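Local structure of aminotransferase AspB (Helicobacter pylori 26695, 3EZS) at residues S230-A235 with A274-D279; K39-A44 with Q269-A274. The protein probably acts as a pyridoxal 5'-phosphate-dependent transaminase, moving amino groups between amino acids and oxo acids as other class I and II aminotransferases do. All coordinates share one frame; numbering follows the deposited sequence.

Interaction 1 of 2, residues S230-A235 with A274-D279; sequences SKRSSA and AAWLDD. With PO4 (phosphate ion), chain C.
S233 and A275 bring the two backbones to 6.9 Å between CA atoms where the loop after strand 223-228 passes the C-terminal end of helix 266-277, in the mixed-sheet domain of a fold type I aminotransferase. R232 carries the contact. With CG anti to the backbone N (chi1 178°) and the chain extended as far as NE, its guanidinium reaches the helix end and meets acceptors along its edge. R232 NH1 gives a hydrogen bond of 3.0 Å to A275 O, which lies in the guanidinium plane, though the donor stands above the carbonyl plane. R232 NH2 grips two oxygens, D278 O by a hydrogen bond of 3.0 Å and D279 OD1 by a salt bridge of 3.0 Å; the D279 carboxylate is turned 79° from the guanidinium. E198 pairs with NE and R74 with the other D279 oxygen. W276 lies nearly parallel to the guanidinium (planes 15° apart), its CE3 over one face, and CZ3 is 4.1 Å from R232 CD. The guanidinium charge sits at the C-terminal end of helix 266-277, where it probably interacts favourably with the helix dipole. By family motif K231 is probably the cofactor-binding lysine. Beside it, a phosphate ion held by S228, R239, S91 and R92 lies in a position consistent with that of the cofactor phosphate in this family, and S230 OG donates to its O3 at 2.7 Å.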
loop_
_atom_site.group_PDB
_atom_site.type_symbol
_atom_site.label_atom_id
_atom_site.label_comp_id
_atom_site.label_asym_id
_atom_site.label_seq_id
_atom_site.Cartn_x
_atom_site.Cartn_y
_atom_site.Cartn_z
ATOM N N SER A 230 -1.163 14.248 6.401
ATOM C CA SER A 230 -1.868 14.873 5.288
ATOM C C SER A 230 -2.484 16.224 5.553
ATOM O O SER A 230 -2.303 17.137 4.753
ATOM C CB SER A 230 -2.943 13.922 4.757
ATOM O OG SER A 230 -2.347 12.693 4.388
ATOM N N LYS A 231 -3.225 16.341 6.653
ATOM C CA LYS A 231 -3.933 17.601 6.980
ATOM C C LYS A 231 -3.040 18.573 7.707
ATOM O O LYS A 231 -3.016 19.773 7.399
ATOM C CB LYS A 231 -5.217 17.305 7.759
ATOM C CG LYS A 231 -6.278 16.687 6.843
ATOM C CD LYS A 231 -7.247 15.837 7.609
ATOM C CE LYS A 231 -8.292 15.221 6.679
ATOM N NZ LYS A 231 -7.728 14.580 5.461
ATOM N N ARG A 232 -2.273 18.032 8.639
ATOM C CA ARG A 232 -1.322 18.798 9.427
ATOM C C ARG A 232 -0.367 19.637 8.588
ATOM O O ARG A 232 -0.107 20.800 8.930
ATOM C CB ARG A 232 -0.486 17.815 10.269
ATOM C CG ARG A 232 0.581 18.435 11.102
ATOM C CD ARG A 232 1.383 17.394 11.866
ATOM N NE ARG A 232 2.291 18.064 12.796
ATOM C CZ ARG A 232 3.563 18.399 12.549
ATOM N NH1 ARG A 232 4.173 18.095 11.407
ATOM N NH2 ARG A 232 4.239 19.037 13.483
ATOM N N SER A 233 0.169 19.053 7.511
ATOM C CA SER A 233 1.211 19.723 6.727
ATOM C C SER A 233 0.857 20.036 5.286
ATOM O O SER A 233 1.733 20.386 4.512
ATOM C CB SER A 233 2.469 18.853 6.754
ATOM O OG SER A 233 2.814 18.478 8.088
ATOM N N SER A 234 -0.419 19.959 4.926
ATOM C CA SER A 234 -0.859 20.173 3.527
ATOM C C SER A 234 0.051 19.425 2.538
ATOM O O SER A 234 0.498 19.981 1.509
ATOM C CB SER A 234 -0.916 21.659 3.176
ATOM O OG SER A 234 -1.805 22.364 4.022
ATOM N N ALA A 235 0.311 18.164 2.879
ATOM C CA ALA A 235 1.171 17.281 2.109
ATOM C C ALA A 235 0.586 15.874 2.012
ATOM O O ALA A 235 1.279 14.922 2.374
ATOM C CB ALA A 235 2.561 17.212 2.768
ATOM N N ALA A 274 11.283 15.686 7.397
ATOM C CA ALA A 274 11.425 17.124 7.570
ATOM C C ALA A 274 10.103 17.708 8.083
ATOM O O ALA A 274 10.111 18.543 8.979
ATOM C CB ALA A 274 11.872 17.790 6.255
ATOM N N ALA A 275 8.975 17.234 7.547
ATOM C CA ALA A 275 7.638 17.682 7.974
ATOM C C ALA A 275 7.362 17.350 9.434
ATOM O O ALA A 275 6.931 18.216 10.198
ATOM C CB ALA A 275 6.519 17.083 7.061
ATOM N N TRP A 276 7.642 16.110 9.839
ATOM C CA TRP A 276 7.365 15.697 11.223
ATOM C C TRP A 276 8.250 16.381 12.257
ATOM O O TRP A 276 7.849 16.494 13.397
ATOM C CB TRP A 276 7.463 14.177 11.407
ATOM C CG TRP A 276 6.335 13.347 10.800
ATOM C CD1 TRP A 276 6.423 12.512 9.729
ATOM C CD2 TRP A 276 4.967 13.266 11.256
ATOM N NE1 TRP A 276 5.202 11.916 9.491
ATOM C CE2 TRP A 276 4.292 12.370 10.402
ATOM C CE3 TRP A 276 4.245 13.885 12.287
ATOM C CZ2 TRP A 276 2.933 12.044 10.566
ATOM C CZ3 TRP A 276 2.875 13.572 12.434
ATOM C CH2 TRP A 276 2.254 12.641 11.590
ATOM N N LEU A 277 9.459 16.783 11.867
ATOM C CA LEU A 277 10.388 17.462 12.757
ATOM C C LEU A 277 10.004 18.925 13.068
ATOM O O LEU A 277 10.451 19.480 14.070
ATOM C CB LEU A 277 11.792 17.469 12.144
ATOM C CG LEU A 277 12.643 16.205 12.049
ATOM C CD1 LEU A 277 13.764 16.332 10.987
ATOM C CD2 LEU A 277 13.230 15.837 13.425
ATOM N N ASP A 278 9.197 19.540 12.203
ATOM C CA ASP A 278 8.847 20.955 12.335
ATOM C C ASP A 278 7.403 21.195 12.756
ATOM O O ASP A 278 6.475 20.522 12.252
ATOM C CB ASP A 278 9.054 21.641 10.992
ATOM C CG ASP A 278 8.679 23.097 11.028
ATOM O OD1 ASP A 278 9.360 23.860 11.731
ATOM O OD2 ASP A 278 7.710 23.478 10.351
ATOM N N ASP A 279 7.221 22.157 13.667
ATOM C CA ASP A 279 5.895 22.544 14.164
ATOM C C ASP A 279 5.382 23.878 13.611
ATOM O O ASP A 279 4.188 24.134 13.632
ATOM C CB ASP A 279 5.913 22.626 15.696
ATOM C CG ASP A 279 6.073 21.257 16.363
ATOM O OD1 ASP A 279 5.762 20.228 15.742
ATOM O OD2 ASP A 279 6.515 21.218 17.513
HETATM P P PO4 C . -4.663 9.830 4.907
HETATM O O1 PO4 C . -3.665 9.768 6.030
HETATM O O2 PO4 C . -4.707 8.534 4.169
HETATM O O3 PO4 C . -4.254 10.883 3.940
HETATM O O4 PO4 C . -6.022 10.063 5.497
#

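Interaction 2 of 2, residues K39-A44 with Q269-A274; sequences KFIQDA and QKASEA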
loop_
_atom_site.group_PDB
_atom_site.type_symbol
_atom_site.label_atom_id
_atom_site.label_comp_id
_atom_site.label_asym_id
_atom_site.label_seq_id
_atom_site.Cartn_x
_atom_site.Cartn_y
_atom_site.Cartn_z
ATOM N N LYS A 39 7.512 24.967 1.127
ATOM C CA LYS A 39 8.741 24.884 0.334
ATOM C C LYS A 39 9.811 23.959 0.914
ATOM O O LYS A 39 10.406 23.167 0.161
ATOM C CB LYS A 39 9.373 26.268 0.165
ATOM C CG LYS A 39 10.341 26.338 -0.999
ATOM C CD LYS A 39 11.414 27.391 -0.840
ATOM C CE LYS A 39 12.416 27.311 -1.989
ATOM N NZ LYS A 39 13.697 27.964 -1.618
ATOM N N PHE A 40 10.066 24.051 2.225
ATOM C CA PHE A 40 11.135 23.239 2.831
ATOM C C PHE A 40 10.897 21.724 2.675
ATOM O O PHE A 40 11.851 20.953 2.576
ATOM C CB PHE A 40 11.393 23.605 4.300
ATOM C CG PHE A 40 10.431 22.982 5.294
ATOM C CD1 PHE A 40 9.206 23.577 5.568
ATOM C CD2 PHE A 40 10.798 21.844 6.013
ATOM C CE1 PHE A 40 8.332 23.022 6.499
ATOM C CE2 PHE A 40 9.938 21.281 6.941
ATOM C CZ PHE A 40 8.701 21.870 7.197
ATOM N N ILE A 41 9.626 21.326 2.661
ATOM C CA ILE A 41 9.220 19.930 2.467
ATOM C C ILE A 41 9.528 19.521 1.020
ATOM O O ILE A 41 10.129 18.478 0.777
ATOM C CB ILE A 41 7.726 19.762 2.815
ATOM C CG1 ILE A 41 7.531 19.976 4.323
ATOM C CG2 ILE A 41 7.200 18.406 2.420
ATOM C CD1 ILE A 41 6.094 20.050 4.743
ATOM N N GLN A 42 9.152 20.378 0.072
ATOM C CA GLN A 42 9.432 20.154 -1.327
ATOM C C GLN A 42 10.931 20.095 -1.601
ATOM O O GLN A 42 11.362 19.260 -2.375
ATOM C CB GLN A 42 8.814 21.258 -2.184
ATOM C CG GLN A 42 7.266 21.346 -2.121
ATOM C CD GLN A 42 6.716 22.250 -3.207
ATOM O OE1 GLN A 42 7.088 22.096 -4.374
ATOM N NE2 GLN A 42 5.807 23.183 -2.842
ATOM N N ASP A 43 11.711 20.995 -0.990
ATOM C CA ASP A 43 13.165 21.007 -1.139
ATOM C C ASP A 43 13.828 19.739 -0.576
ATOM O O ASP A 43 14.834 19.268 -1.112
ATOM C CB ASP A 43 13.778 22.253 -0.473
ATOM C CG ASP A 43 13.483 23.557 -1.234
ATOM O OD1 ASP A 43 13.077 23.523 -2.430
ATOM O OD2 ASP A 43 13.676 24.628 -0.617
ATOM N N ALA A 44 13.286 19.199 0.510
ATOM C CA ALA A 44 13.805 17.951 1.084
ATOM C C ALA A 44 13.647 16.828 0.051
ATOM O O ALA A 44 14.553 16.032 -0.147
ATOM C CB ALA A 44 13.069 17.613 2.368
ATOM N N GLN A 269 10.300 9.741 2.095
ATOM C CA GLN A 269 10.469 9.583 3.533
ATOM C C GLN A 269 11.323 10.710 4.134
ATOM O O GLN A 269 11.065 11.120 5.261
ATOM C CB GLN A 269 11.109 8.249 3.853
ATOM C CG GLN A 269 10.354 7.002 3.336
ATOM C CD GLN A 269 10.915 5.724 3.911
ATOM O OE1 GLN A 269 11.248 5.684 5.095
ATOM N NE2 GLN A 269 11.010 4.665 3.091
ATOM N N LYS A 270 12.340 11.203 3.412
ATOM C CA LYS A 270 13.128 12.358 3.919
ATOM C C LYS A 270 12.263 13.601 4.038
ATOM O O LYS A 270 12.369 14.334 5.028
ATOM C CB LYS A 270 14.360 12.710 3.047
ATOM C CG LYS A 270 15.659 12.066 3.466
ATOM C CD LYS A 270 16.137 12.502 4.872
ATOM C CE LYS A 270 17.253 11.579 5.394
ATOM N NZ LYS A 270 17.339 11.569 6.895
ATOM N N ALA A 271 11.450 13.867 3.006
ATOM C CA ALA A 271 10.520 15.012 3.037
ATOM C C ALA A 271 9.474 14.840 4.165
ATOM O O ALA A 271 9.098 15.816 4.845
ATOM C CB ALA A 271 9.843 15.218 1.668
ATOM N N SER A 272 9.013 13.608 4.368
ATOM C CA SER A 272 8.090 13.308 5.476
ATOM C C SER A 272 8.780 13.588 6.792
ATOM O O SER A 272 8.187 14.165 7.689
ATOM C CB SER A 272 7.683 11.845 5.480
ATOM O OG SER A 272 6.895 11.559 4.355
ATOM N N GLU A 273 10.040 13.182 6.896
ATOM C CA GLU A 273 10.818 13.397 8.121
ATOM C C GLU A 273 10.978 14.892 8.425
ATOM O O GLU A 273 10.843 15.308 9.569
ATOM C CB GLU A 273 12.190 12.754 7.979
ATOM C CG GLU A 273 13.064 12.868 9.214
ATOM C CD GLU A 273 14.495 12.453 8.948
ATOM O OE1 GLU A 273 14.730 11.721 7.971
ATOM O OE2 GLU A 273 15.385 12.856 9.727
ATOM N N ALA A 274 11.283 15.686 7.397
ATOM C CA ALA A 274 11.425 17.124 7.570
ATOM C C ALA A 274 10.103 17.708 8.083
ATOM O O ALA A 274 10.111 18.543 8.979
ATOM C CB ALA A 274 11.872 17.790 6.255
#
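A44 and A271 face each other with CA atoms 4.8 Å apart, the close point of a near-antiparallel helix pair: the axes of 39-44 and 269-274 approach to 8.0 Å at 151°. This is alanine-lined helix-helix packing within a fold type I aminotransferase. On the tight side, A44 CB settles 3.7 Å from A271 CA and also touches A274 CB, small side chains that let the backbones come near. I41 adds CG2 along the same seam. F40 borders it: with CG lying between the backbone N and the carbonyl carbon (chi1 81°), the ring swings across so that CE2 meets A274 O at its edge, in the ring plane, at 3.4 Å, while I41 CG1 sits over one face. The ring also meets H281 edge-to-face. The outer side is looser and polar. K39 and D43 form a long salt bridge along one helix, and K270 leads its amine away from the seam to E273, whose OE1 also bonds S63. Q42, turned away, reaches T49 of the second subunit. Back at the seam, A271 CB presses to 3.4 Å from the backbone oxygen I41 O.

In the fold
Of the four segments, 39-44 comes first; 224 residues separate it from 269-274, a span that contains all seven strands of the mixed sheet, and interaction 2 closes that long loop. Segment 230-235 follows strand 223-228 within it, and interaction 1 closes a shorter loop of 38 residues running through strand 241-245 and helix 247-257. The two loops cross, because 230-235 lies inside the longer one while its partner 274-279 runs on past 269-274, sharing A274. Helix 266-277 is therefore tied to helix 39-46 along one part and, at its C-terminal end, to the loop 230-235. The contacts meet where A275 CB packs against I41 CD1 at 3.8 Å.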